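PDB 4OEV: putative peptide ABC-transport system periplasmic peptide-binding protein, which binds nickel(II) outside the cytoplasm and probably delivers it to an ABC-type importer. Local coordinates for residues V266-V272 with I455-Y459; F297-K301 with Y449-P453. One frame throughout, in Å; residues are numbered along the deposited sequence.

Contact 1 of 2, residues V266-V272 with I455-Y459; sequences VDKESIV and IFLAY
The F456 peptide carbonyl receives the ammonium group of K268, while the phenyl ring of F456 leads away from the helix and has water 1 in its plane, at the edge. Y241 and F454 also meet that ring, both at inclined angles. The setting is a helix packed on a β-sheet in the periplasmic binding-protein fold: helix 268-272 crosses strand 455-459 at -32°, their axes 8.5 Å apart. Buried lysine suits this place because its long chain can carry one charge across to the strand. K268 bends at chi3, and NZ reaches F456 O at 2.8 Å, tilted 31° from the carbonyl plane. A283 O and N284 OD1 also accept from NZ, which should hold the ammonium in position and offset its burial. Water 1 takes the F456 N-H at 2.7 Å and only weakly accepts from K268 NZ.

Aliphatic side chains, most of them branched, make the rest of the interface. V266 turns CG1 away from its own N (chi1 180°) and so spreads its methyls over two partners: CG2 meets I455 CD1 at 4.1 Å and CG1 meets L457 CD2, also at 4.1 Å. I271 CD1 approaches the same leucine methyl, and helix 342-357 covers V266, I271 and I455 as well. L457 and A458 together face R242 in a classic β bulge, so consecutive residues can both contribute side chains to the helix side. Alanine is small enough to let the helix come close, and its CB lies 3.9 Å from V272 CG2.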
loop_
_atom_site.group_PDB
_atom_site.type_symbol
_atom_site.label_atom_id
_atom_site.label_comp_id
_atom_site.label_asym_id
_atom_site.label_seq_id
_atom_site.Cartn_x
_atom_site.Cartn_y
_atom_site.Cartn_z
ATOM N N VAL A 266 -23.533 -5.658 -8.197
ATOM C CA VAL A 266 -22.928 -6.365 -7.062
ATOM C C VAL A 266 -23.586 -6.001 -5.721
ATOM O O VAL A 266 -23.651 -4.830 -5.350
ATOM C CB VAL A 266 -21.388 -6.056 -6.975
ATOM C CG1 VAL A 266 -20.769 -6.815 -5.759
ATOM C CG2 VAL A 266 -20.679 -6.468 -8.266
ATOM N N ASP A 267 -24.053 -7.003 -4.986
ATOM C CA ASP A 267 -24.629 -6.781 -3.660
ATOM C C ASP A 267 -23.508 -6.800 -2.630
ATOM O O ASP A 267 -23.194 -7.850 -2.049
ATOM C CB ASP A 267 -25.712 -7.842 -3.335
ATOM C CG ASP A 267 -26.428 -7.584 -2.007
ATOM O OD1 ASP A 267 -26.142 -6.560 -1.349
ATOM O OD2 ASP A 267 -27.328 -8.377 -1.649
ATOM N N LYS A 268 -22.904 -5.628 -2.429
ATOM C CA LYS A 268 -21.751 -5.478 -1.552
ATOM C C LYS A 268 -22.106 -5.776 -0.101
ATOM O O LYS A 268 -21.276 -6.303 0.646
ATOM C CB LYS A 268 -21.185 -4.052 -1.647
ATOM C CG LYS A 268 -20.820 -3.616 -3.038
ATOM C CD LYS A 268 -19.946 -2.388 -2.969
ATOM C CE LYS A 268 -20.159 -1.466 -4.125
ATOM N NZ LYS A 268 -19.255 -0.225 -4.022
ATOM N N GLU A 269 -23.317 -5.425 0.322
ATOM C CA GLU A 269 -23.702 -5.702 1.712
ATOM C C GLU A 269 -23.623 -7.195 2.000
ATOM O O GLU A 269 -23.119 -7.607 3.042
ATOM C CB GLU A 269 -25.113 -5.199 2.019
ATOM C CG GLU A 269 -25.234 -3.706 2.177
ATOM C CD GLU A 269 -24.524 -3.187 3.424
ATOM O OE1 GLU A 269 -24.385 -3.957 4.408
ATOM O OE2 GLU A 269 -24.102 -2.005 3.419
ATOM N N SER A 270 -24.081 -8.008 1.053
ATOM C CA SER A 270 -24.055 -9.447 1.236
ATOM C C SER A 270 -22.637 -10.025 1.326
ATOM O O SER A 270 -22.397 -10.976 2.075
ATOM C CB SER A 270 -24.828 -10.130 0.103
ATOM O OG SER A 270 -24.548 -11.516 0.073
ATOM N N ILE A 271 -21.704 -9.455 0.570
ATOM C CA ILE A 271 -20.315 -9.903 0.581
ATOM C C ILE A 271 -19.641 -9.698 1.933
ATOM O O ILE A 271 -18.992 -10.600 2.478
ATOM C CB ILE A 271 -19.510 -9.152 -0.492
ATOM C CG1 ILE A 271 -19.764 -9.751 -1.869
ATOM C CG2 ILE A 271 -18.006 -9.161 -0.179
ATOM C CD1 ILE A 271 -19.093 -8.930 -2.942
ATOM N N VAL A 272 -19.778 -8.495 2.468
ATOM C CA VAL A 272 -19.164 -8.183 3.737
ATOM C C VAL A 272 -19.797 -8.980 4.860
ATOM O O VAL A 272 -19.106 -9.498 5.748
ATOM C CB VAL A 272 -19.273 -6.686 4.035
ATOM C CG1 VAL A 272 -18.880 -6.406 5.479
ATOM C CG2 VAL A 272 -18.404 -5.940 3.082
ATOM N N ILE A 455 -14.816 -1.440 -9.407
ATOM C CA ILE A 455 -15.923 -1.709 -8.477
ATOM C C ILE A 455 -15.311 -1.765 -7.067
ATOM O O ILE A 455 -14.516 -2.694 -6.794
ATOM C CB ILE A 455 -16.644 -3.022 -8.696
ATOM C CG1 ILE A 455 -17.222 -3.088 -10.118
ATOM C CG2 ILE A 455 -17.727 -3.139 -7.670
ATOM C CD1 ILE A 455 -17.909 -4.419 -10.412
ATOM N N PHE A 456 -15.574 -0.765 -6.222
ATOM C CA PHE A 456 -15.026 -0.827 -4.847
ATOM C C PHE A 456 -15.833 -1.861 -4.069
ATOM O O PHE A 456 -17.046 -1.896 -4.190
ATOM C CB PHE A 456 -15.080 0.505 -4.144
ATOM C CG PHE A 456 -14.001 1.445 -4.563
ATOM C CD1 PHE A 456 -12.855 1.584 -3.773
ATOM C CD2 PHE A 456 -14.113 2.185 -5.708
ATOM C CE1 PHE A 456 -11.839 2.462 -4.117
ATOM C CE2 PHE A 456 -13.049 3.092 -6.079
ATOM C CZ PHE A 456 -11.942 3.211 -5.260
ATOM N N LEU A 457 -15.172 -2.673 -3.260
ATOM C CA LEU A 457 -15.898 -3.764 -2.591
ATOM C C LEU A 457 -15.863 -3.593 -1.078
ATOM O O LEU A 457 -16.910 -3.386 -0.467
ATOM C CB LEU A 457 -15.304 -5.103 -3.012
ATOM C CG LEU A 457 -15.485 -5.363 -4.514
ATOM C CD1 LEU A 457 -14.568 -6.522 -4.970
ATOM C CD2 LEU A 457 -16.957 -5.726 -4.780
ATOM N N ALA A 458 -14.679 -3.641 -0.452
ATOM C CA ALA A 458 -14.666 -3.591 0.997
ATOM C C ALA A 458 -13.318 -3.101 1.578
ATOM O O ALA A 458 -12.264 -3.355 1.001
ATOM C CB ALA A 458 -14.985 -4.955 1.575
ATOM N N TYR A 459 -13.395 -2.436 2.721
ATOM C CA TYR A 459 -12.226 -2.132 3.556
ATOM C C TYR A 459 -12.013 -3.284 4.546
ATOM O O TYR A 459 -12.974 -3.810 5.077
ATOM C CB TYR A 459 -12.430 -0.831 4.316
ATOM C CG TYR A 459 -12.141 0.407 3.476
ATOM C CD1 TYR A 459 -10.920 1.063 3.560
ATOM C CD2 TYR A 459 -13.110 0.946 2.645
ATOM C CE1 TYR A 459 -10.656 2.226 2.808
ATOM C CE2 TYR A 459 -12.854 2.097 1.870
ATOM C CZ TYR A 459 -11.639 2.734 1.965
ATOM O OH TYR A 459 -11.392 3.863 1.207
HETATM O O HOH W 1 -17.479 1.132 -6.625
#

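Contact 2 of 2, residues F297-K301 with Y449-P453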
loop_
_atom_site.group_PDB
_atom_site.type_symbol
_atom_site.label_atom_id
_atom_site.label_comp_id
_atom_site.label_asym_id
_atom_site.label_seq_id
_atom_site.Cartn_x
_atom_site.Cartn_y
_atom_site.Cartn_z
ATOM N N PHE A 297 -21.240 11.595 -0.335
ATOM C CA PHE A 297 -20.960 11.280 -1.716
ATOM C C PHE A 297 -22.023 10.339 -2.257
ATOM O O PHE A 297 -22.768 9.721 -1.482
ATOM C CB PHE A 297 -19.559 10.656 -1.855
ATOM C CG PHE A 297 -19.281 9.563 -0.852
ATOM C CD1 PHE A 297 -19.675 8.248 -1.105
ATOM C CD2 PHE A 297 -18.653 9.851 0.363
ATOM C CE1 PHE A 297 -19.429 7.238 -0.174
ATOM C CE2 PHE A 297 -18.406 8.850 1.303
ATOM C CZ PHE A 297 -18.794 7.541 1.040
ATOM N N LYS A 298 -22.093 10.269 -3.589
ATOM C CA LYS A 298 -22.993 9.385 -4.310
ATOM C C LYS A 298 -22.455 7.953 -4.308
ATOM O O LYS A 298 -21.258 7.749 -4.196
ATOM C CB LYS A 298 -23.163 9.874 -5.754
ATOM C CG LYS A 298 -24.144 11.045 -5.941
ATOM C CD LYS A 298 -24.126 11.448 -7.420
ATOM C CE LYS A 298 -25.021 12.620 -7.772
ATOM N NZ LYS A 298 -24.742 12.971 -9.223
ATOM N N ILE A 299 -23.344 6.963 -4.379
ATOM C CA ILE A 299 -22.900 5.581 -4.512
ATOM C C ILE A 299 -23.749 4.794 -5.496
ATOM O O ILE A 299 -24.891 5.172 -5.816
ATOM C CB ILE A 299 -22.896 4.791 -3.157
ATOM C CG1 ILE A 299 -24.325 4.436 -2.730
ATOM C CG2 ILE A 299 -22.098 5.518 -2.093
ATOM C CD1 ILE A 299 -24.399 3.496 -1.559
ATOM N N TYR A 300 -23.183 3.666 -5.919
ATOM C CA TYR A 300 -23.908 2.704 -6.719
ATOM C C TYR A 300 -24.584 1.713 -5.771
ATOM O O TYR A 300 -23.946 0.747 -5.339
ATOM C CB TYR A 300 -22.955 1.970 -7.696
ATOM C CG TYR A 300 -22.397 2.919 -8.742
ATOM C CD1 TYR A 300 -23.161 3.269 -9.860
ATOM C CD2 TYR A 300 -21.130 3.497 -8.596
ATOM C CE1 TYR A 300 -22.685 4.148 -10.819
ATOM C CE2 TYR A 300 -20.630 4.391 -9.574
ATOM C CZ TYR A 300 -21.425 4.713 -10.678
ATOM O OH TYR A 300 -20.980 5.589 -11.671
ATOM N N LYS A 301 -25.850 1.960 -5.417
ATOM C CA LYS A 301 -26.609 0.967 -4.632
ATOM C C LYS A 301 -26.757 -0.330 -5.415
ATOM O O LYS A 301 -26.774 -0.322 -6.638
ATOM C CB LYS A 301 -27.997 1.460 -4.277
ATOM C CG LYS A 301 -28.056 2.520 -3.223
ATOM C CD LYS A 301 -29.495 2.625 -2.664
ATOM C CE LYS A 301 -30.562 2.647 -3.775
ATOM N NZ LYS A 301 -31.951 2.847 -3.232
ATOM N N TYR A 449 -16.881 8.745 -8.797
ATOM C CA TYR A 449 -18.235 8.208 -8.882
ATOM C C TYR A 449 -18.748 8.350 -10.319
ATOM O O TYR A 449 -19.424 7.449 -10.823
ATOM C CB TYR A 449 -19.223 8.899 -7.902
ATOM C CG TYR A 449 -20.663 8.530 -8.250
ATOM C CD1 TYR A 449 -21.230 7.323 -7.821
ATOM C CD2 TYR A 449 -21.438 9.347 -9.084
ATOM C CE1 TYR A 449 -22.504 6.961 -8.187
ATOM C CE2 TYR A 449 -22.729 8.981 -9.448
ATOM C CZ TYR A 449 -23.252 7.789 -8.999
ATOM O OH TYR A 449 -24.538 7.412 -9.353
ATOM N N GLU A 450 -18.492 9.497 -10.951
ATOM C CA GLU A 450 -19.044 9.778 -12.285
ATOM C C GLU A 450 -18.378 8.935 -13.372
ATOM O O GLU A 450 -18.953 8.663 -14.430
ATOM C CB GLU A 450 -18.914 11.281 -12.651
ATOM C CG GLU A 450 -19.687 12.258 -11.721
ATOM C CD GLU A 450 -21.210 12.045 -11.689
ATOM O OE1 GLU A 450 -21.787 11.452 -12.640
ATOM O OE2 GLU A 450 -21.849 12.489 -10.706
ATOM N N ASN A 451 -17.135 8.566 -13.126
ATOM C CA ASN A 451 -16.376 7.798 -14.076
ATOM C C ASN A 451 -15.556 6.766 -13.312
ATOM O O ASN A 451 -14.342 6.926 -13.117
ATOM C CB ASN A 451 -15.501 8.718 -14.921
ATOM C CG ASN A 451 -14.760 7.968 -16.007
ATOM O OD1 ASN A 451 -15.124 6.839 -16.385
ATOM N ND2 ASN A 451 -13.739 8.587 -16.527
ATOM N N PRO A 452 -16.223 5.693 -12.877
ATOM C CA PRO A 452 -15.625 4.729 -11.935
ATOM C C PRO A 452 -14.515 3.876 -12.586
ATOM O O PRO A 452 -14.711 3.227 -13.598
ATOM C CB PRO A 452 -16.826 3.877 -11.493
ATOM C CG PRO A 452 -17.843 4.012 -12.660
ATOM C CD PRO A 452 -17.629 5.405 -13.203
ATOM N N PRO A 453 -13.314 3.928 -12.010
ATOM C CA PRO A 453 -12.229 3.081 -12.511
ATOM C C PRO A 453 -12.388 1.634 -12.012
ATOM O O PRO A 453 -11.741 0.711 -12.546
ATOM C CB PRO A 453 -10.996 3.717 -11.883
ATOM C CG PRO A 453 -11.507 4.276 -10.602
ATOM C CD PRO A 453 -12.849 4.843 -10.944
#
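K298 and Y449 have the nearest CA atoms across the contact, 6.7 Å apart. Residues 297-301 form a loop without regular structure, largely extended around K298 and I299. Across from them, helix 434-450 ends: N451 is the first residue to leave helical backbone angles, and P452 and P453 follow. Proline suits this exit because it has no N-H, so P453 cannot give Y449 O the bond that a continuing helix would supply. The phenol of Y300 does so instead. Its OH donates to Y449 O at 2.6 Å, nearly straight in line with the carbonyl bond (C=O...O angle 174°), so the phenol gives this carbonyl of the last turn a donor.

Y449 is the centre of a three-layer sandwich. Its CG stands anti to the backbone N (chi1 167°), which carries the ring over to the loop. On one face K298 CB sits almost exactly above the middle, 3.6 Å from the ring centroid, in a CH-π contact; further along the extended lysine chain, CD touches Y449 CE2 at 3.5 Å. The opposite face takes the Y300 ring in an offset stack, centroids 4.5 Å apart and planes at 25°. E450 OE2 lies in the plane of the Y449 ring at its edge, where K298 NZ makes a salt bridge with it, 3.3 Å from NZ to OE2, whose hydrogen bond is weak. Lysine suits this exposed position because its methylenes cover the ring while its charge reaches the carboxylate. P452 CG adds a nonpolar neighbour 3.6 Å from Y300 OH.

Helix 256-265 lies behind this contact: Y264 meets the Y300 ring edge-to-face and also touches Y449, and L256 packs on P452. Immediately beyond P453 the chain enters strand 454-467.

Running from the N terminus, the chain passes V266-V272 at the start of helix 268-274, passes through strand 280-282 and reaches the loop 297-301. It then makes a long excursion through the helices and strands up to helix 434-450. Contact 2 closes the inner loop, of 147 intervening residues, when that helix ends at 449-453. After the single residue F454, I455-Y459 returns to helix 268-274, so contact 1 closes the outer loop of 182 residues. The two therefore nest without crossing, their centres 14 Å apart. Together they flank the passage from helix 434-450 into strand 454-467: the loop 297-301 meets the helix end, and helix 268-274 covers the strand.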